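Local atomic coordinates of aspartokinase (Clostridium acetobutylicum, PDB entry 3TVI), a protein that probably catalyses ATP-dependent phosphorylation of the beta-carboxyl group of aspartate, the first committed step toward lysine, methionine and threonine. Residues I36-P41 with K165-G170; A112-E117 with G170-S175. One frame throughout, in Å; residues are numbered along the deposited sequence.

Contact 1 (I36-P41 with K165-G170); sequences IIPSAP and KAVIPG
I36 meets V167 in a parallel beta bridge, and its backbone supplies both hydrogen bonds of the contact. I36 N donates to A166 O over 3.1 Å, with an angle of 155° at the hydrogen, while I36 O receives I168 N over 2.9 Å at 165°. The bonds therefore run to the residues flanking V167, as parallel pairing requires. A166 also pairs with K34, so the ladder extends back along strand 33-38. Two CA-H...O contacts supplement it; in one, I37 CA points its hydrogen at I168 O over 3.4 Å. The ladder does not continue past this point by the same pattern: P38 has no N-H to offer I168 O, and it is the ring carbon CD that faces this oxygen, 3.3 Å away.

In the mixed central sheet of the amino acid kinase fold, strand 33-38 lies between 166-167 and 5-9; the backbone of I37 bonds to T7 and F9 of the latter. Helices pack on both faces of this sheet, giving an alpha-beta-alpha sandwich, and the apolar contacts divide accordingly.

On the face carrying I36 and V167, I36 CB is 4.3 Å from V167 CG2. The other valine branch, CG1, is anti to the backbone N (chi1 175°) and reaches P38 CD at 4.2 Å. Helix 109-127 covers this side, with L124 against I36 and A125 against V167.

The reverse face carries I37 and I168, whose CG1 and CB atoms respectively are 4.4 Å apart. From helix 187-199, T191 packs on I37 and I195 on I168. The remaining branch of I37, CG2, meets G170 CA at 3.9 Å. The I37 side chain as a whole also lies near K8, a predicted ATP-binding residue.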
loop_
_atom_site.group_PDB
_atom_site.type_symbol
_atom_site.label_atom_id
_atom_site.label_comp_id
_atom_site.label_asym_id
_atom_site.label_seq_id
_atom_site.Cartn_x
_atom_site.Cartn_y
_atom_site.Cartn_z
ATOM N N ILE B 36 28.677 33.466 7.810
ATOM C CA ILE B 36 29.319 32.191 8.115
ATOM C C ILE B 36 28.701 31.527 9.342
ATOM O O ILE B 36 28.653 32.124 10.420
ATOM C CB ILE B 36 30.826 32.383 8.391
ATOM C CG1 ILE B 36 31.535 32.961 7.161
ATOM C CG2 ILE B 36 31.475 31.060 8.789
ATOM C CD1 ILE B 36 31.360 34.455 6.984
ATOM N N ILE B 37 28.252 30.286 9.182
ATOM C CA ILE B 37 27.623 29.556 10.265
ATOM C C ILE B 37 28.414 28.280 10.542
ATOM O O ILE B 37 28.488 27.410 9.676
ATOM C CB ILE B 37 26.181 29.189 9.903
ATOM C CG1 ILE B 37 25.325 30.451 9.780
ATOM C CG2 ILE B 37 25.591 28.274 10.961
ATOM C CD1 ILE B 37 25.676 31.350 8.612
ATOM N N PRO B 38 29.021 28.165 11.744
ATOM C CA PRO B 38 29.845 27.010 12.102
ATOM C C PRO B 38 29.157 25.958 12.952
ATOM O O PRO B 38 28.313 26.280 13.783
ATOM C CB PRO B 38 30.951 27.641 12.940
ATOM C CG PRO B 38 30.247 28.733 13.658
ATOM C CD PRO B 38 29.192 29.256 12.719
ATOM N N SER B 39 29.555 24.711 12.741
ATOM C CA SER B 39 29.242 23.619 13.644
ATOM C C SER B 39 30.339 23.546 14.686
ATOM O O SER B 39 31.218 24.405 14.716
ATOM C CB SER B 39 29.207 22.312 12.876
ATOM O OG SER B 39 28.545 22.513 11.642
ATOM N N ALA B 40 30.289 22.525 15.540
ATOM C CA ALA B 40 31.328 22.305 16.542
ATOM C C ALA B 40 32.315 21.319 15.963
ATOM O O ALA B 40 31.969 20.581 15.045
ATOM C CB ALA B 40 30.733 21.766 17.827
ATOM N N PRO B 41 33.543 21.291 16.492
ATOM C CA PRO B 41 34.556 20.436 15.896
ATOM C C PRO B 41 34.156 18.965 15.810
ATOM O O PRO B 41 33.786 18.344 16.813
ATOM C CB PRO B 41 35.767 20.621 16.822
ATOM C CG PRO B 41 35.577 21.970 17.411
ATOM C CD PRO B 41 34.092 22.073 17.613
ATOM N N LYS B 165 30.559 41.533 6.872
ATOM C CA LYS B 165 30.925 40.134 7.046
ATOM C C LYS B 165 30.626 39.766 8.496
ATOM O O LYS B 165 31.052 40.476 9.408
ATOM C CB LYS B 165 32.417 39.938 6.723
ATOM C CG LYS B 165 32.849 38.488 6.540
ATOM C CD LYS B 165 34.362 38.295 6.600
ATOM C CE LYS B 165 35.044 38.534 5.258
ATOM N NZ LYS B 165 36.508 38.229 5.316
ATOM N N ALA B 166 29.897 38.675 8.714
ATOM C CA ALA B 166 29.478 38.310 10.060
ATOM C C ALA B 166 29.461 36.799 10.289
ATOM O O ALA B 166 28.942 36.052 9.456
ATOM C CB ALA B 166 28.107 38.897 10.344
ATOM N N VAL B 167 30.033 36.356 11.416
ATOM C CA VAL B 167 29.908 34.961 11.856
ATOM C C VAL B 167 28.718 34.869 12.786
ATOM O O VAL B 167 28.489 35.773 13.584
ATOM C CB VAL B 167 31.124 34.454 12.652
ATOM C CG1 VAL B 167 30.858 33.050 13.179
ATOM C CG2 VAL B 167 32.390 34.476 11.809
ATOM N N ILE B 168 27.972 33.773 12.675
ATOM C CA ILE B 168 26.775 33.539 13.482
ATOM C C ILE B 168 26.762 32.083 13.896
ATOM O O ILE B 168 26.565 31.214 13.042
ATOM C CB ILE B 168 25.478 33.791 12.688
ATOM C CG1 ILE B 168 25.560 35.121 11.935
ATOM C CG2 ILE B 168 24.287 33.757 13.627
ATOM C CD1 ILE B 168 24.354 35.417 11.077
ATOM N N PRO B 169 26.951 31.804 15.201
ATOM C CA PRO B 169 27.100 30.421 15.640
ATOM C C PRO B 169 25.807 29.673 15.396
ATOM O O PRO B 169 24.772 30.296 15.160
ATOM C CB PRO B 169 27.415 30.552 17.126
ATOM C CG PRO B 169 26.716 31.796 17.534
ATOM C CD PRO B 169 26.704 32.709 16.334
ATOM N N GLY B 170 25.863 28.352 15.453
ATOM C CA GLY B 170 24.879 27.547 14.764
ATOM C C GLY B 170 23.641 27.163 15.533
ATOM O O GLY B 170 22.536 27.685 15.303
#

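Contact 2 (A112-E117 with G170-S175); sequences AASRGE and GFYGSS
R115 and Y172 make an off-centre cation-pi contact where helix 109-127 of the amino acid kinase domain packs against a short two-stranded antiparallel sheet, 172-174 with 180-182. R115 CZ is 4.9 Å from the centroid of the Y172 ring. NH1 lies over one ring face, displaced toward the rim, and the guanidinium is tilted 58° from the ring plane. The same NH1 donates to S114 OG over 2.7 Å, with the oxygen in the guanidinium plane, which helps to fix the rotation of that group. At its far end Y172 OH bonds to D134 OD1, a second restraint on the ring.

Apolar contact accompanies the charge. S114 CB approaches Y172 CD2 at 3.6 Å, and E117 CG meets F171 CB at 3.5 Å.

E117, a predicted substrate-binding residue, sets its carboxylate beside F171, the two planes 83° apart. F171 CG, roughly anti to the backbone N (chi1 152°), turns the ring back toward A113, whose O lies near the ring plane at its edge. E117 OE2 lies obliquely to the ring, 3.2 Å from F171 CD2, whereas E117 CG sits at the ring edge, in its plane.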
loop_
_atom_site.group_PDB
_atom_site.type_symbol
_atom_site.label_atom_id
_atom_site.label_comp_id
_atom_site.label_asym_id
_atom_site.label_seq_id
_atom_site.Cartn_x
_atom_site.Cartn_y
_atom_site.Cartn_z
ATOM N N ALA B 112 24.986 24.457 28.037
ATOM C CA ALA B 112 26.177 23.620 28.042
ATOM C C ALA B 112 26.570 23.173 26.632
ATOM O O ALA B 112 27.632 23.528 26.144
ATOM C CB ALA B 112 25.956 22.409 28.936
ATOM N N ALA B 113 25.692 22.414 25.982
ATOM C CA ALA B 113 26.024 21.750 24.719
ATOM C C ALA B 113 26.157 22.722 23.544
ATOM O O ALA B 113 26.868 22.433 22.568
ATOM C CB ALA B 113 24.993 20.677 24.401
ATOM N N SER B 114 25.491 23.871 23.636
ATOM C CA SER B 114 25.537 24.860 22.561
ATOM C C SER B 114 26.873 25.603 22.485
ATOM O O SER B 114 27.122 26.302 21.506
ATOM C CB SER B 114 24.406 25.872 22.719
ATOM O OG SER B 114 24.404 26.421 24.023
ATOM N N ARG B 115 27.732 25.452 23.494
ATOM C CA ARG B 115 28.992 26.198 23.540
ATOM C C ARG B 115 30.054 25.703 22.551
ATOM O O ARG B 115 30.997 26.430 22.227
ATOM C CB ARG B 115 29.540 26.258 24.973
ATOM C CG ARG B 115 29.149 27.526 25.722
ATOM C CD ARG B 115 27.668 27.870 25.596
ATOM N NE ARG B 115 27.443 29.273 25.233
ATOM C CZ ARG B 115 26.393 29.732 24.550
ATOM N NH1 ARG B 115 25.445 28.913 24.111
ATOM N NH2 ARG B 115 26.292 31.028 24.280
ATOM N N GLY B 116 29.903 24.485 22.048
ATOM C CA GLY B 116 30.776 24.019 20.973
ATOM C C GLY B 116 30.708 24.919 19.747
ATOM O O GLY B 116 31.727 25.228 19.133
ATOM N N GLU B 117 29.498 25.357 19.409
ATOM C CA GLU B 117 29.263 26.154 18.205
ATOM C C GLU B 117 29.677 27.586 18.494
ATOM O O GLU B 117 30.369 28.218 17.695
ATOM C CB GLU B 117 27.792 26.126 17.779
ATOM C CG GLU B 117 26.946 24.977 18.314
ATOM C CD GLU B 117 27.396 23.606 17.841
ATOM O OE1 GLU B 117 28.212 23.558 16.900
ATOM O OE2 GLU B 117 26.933 22.580 18.401
ATOM N N GLY B 170 25.863 28.352 15.453
ATOM C CA GLY B 170 24.879 27.547 14.764
ATOM C C GLY B 170 23.641 27.163 15.533
ATOM O O GLY B 170 22.536 27.685 15.303
ATOM N N PHE B 171 23.846 26.278 16.491
ATOM C CA PHE B 171 22.894 25.190 16.749
ATOM C C PHE B 171 21.814 25.541 17.775
ATOM O O PHE B 171 21.136 24.664 18.277
ATOM C CB PHE B 171 23.783 23.974 17.078
ATOM C CG PHE B 171 23.202 22.936 17.976
ATOM C CD1 PHE B 171 22.120 22.176 17.593
ATOM C CD2 PHE B 171 23.852 22.614 19.155
ATOM C CE1 PHE B 171 21.637 21.169 18.415
ATOM C CE2 PHE B 171 23.379 21.613 19.978
ATOM C CZ PHE B 171 22.264 20.886 19.606
ATOM N N TYR B 172 21.608 26.837 18.021
ATOM C CA TYR B 172 20.765 27.286 19.117
ATOM C C TYR B 172 20.215 28.685 18.904
ATOM O O TYR B 172 20.540 29.347 17.921
ATOM C CB TYR B 172 21.566 27.270 20.416
ATOM C CG TYR B 172 22.606 28.358 20.501
ATOM C CD1 TYR B 172 22.323 29.568 21.112
ATOM C CD2 TYR B 172 23.874 28.181 19.958
ATOM C CE1 TYR B 172 23.274 30.573 21.181
ATOM C CE2 TYR B 172 24.832 29.179 20.032
ATOM C CZ TYR B 172 24.525 30.368 20.641
ATOM O OH TYR B 172 25.473 31.353 20.709
ATOM N N GLY B 173 19.379 29.114 19.846
ATOM C CA GLY B 173 18.795 30.459 19.869
ATOM C C GLY B 173 18.233 30.741 21.257
ATOM O O GLY B 173 18.526 30.011 22.204
ATOM N N SER B 174 17.421 31.780 21.399
ATOM C CA SER B 174 16.863 32.103 22.713
ATOM C C SER B 174 15.435 31.582 22.847
ATOM O O SER B 174 14.650 31.680 21.910
ATOM C CB SER B 174 16.913 33.613 22.962
ATOM O OG SER B 174 18.241 34.036 23.256
ATOM N N SER B 175 15.112 31.023 24.012
ATOM C CA SER B 175 13.747 30.586 24.313
ATOM C C SER B 175 12.867 31.795 24.578
ATOM O O SER B 175 13.373 32.899 24.801
ATOM C CB SER B 175 13.726 29.671 25.541
ATOM O OG SER B 175 14.315 30.302 26.667
#

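From the N terminus, strand 33-38 brings I36-P41 into the sheet. The chain then runs through a mainly helical region containing A112-E117 before K165-G170 returns beside the first segment, so contact 1 closes a loop with 123 intervening residues. Contact 2 closes a shorter one, with 52 residues between A112-E117 and G170-S175. The segments alternate, so the two closures cross, and G170 belongs to both. Contact 1 joins neighbouring strands of the central sheet; contact 2 ties helix 109-127 to the small sheet that follows. Their centres are 11 Å apart, and they touch where E117 OE1 lies 2.7 Å from A40 N.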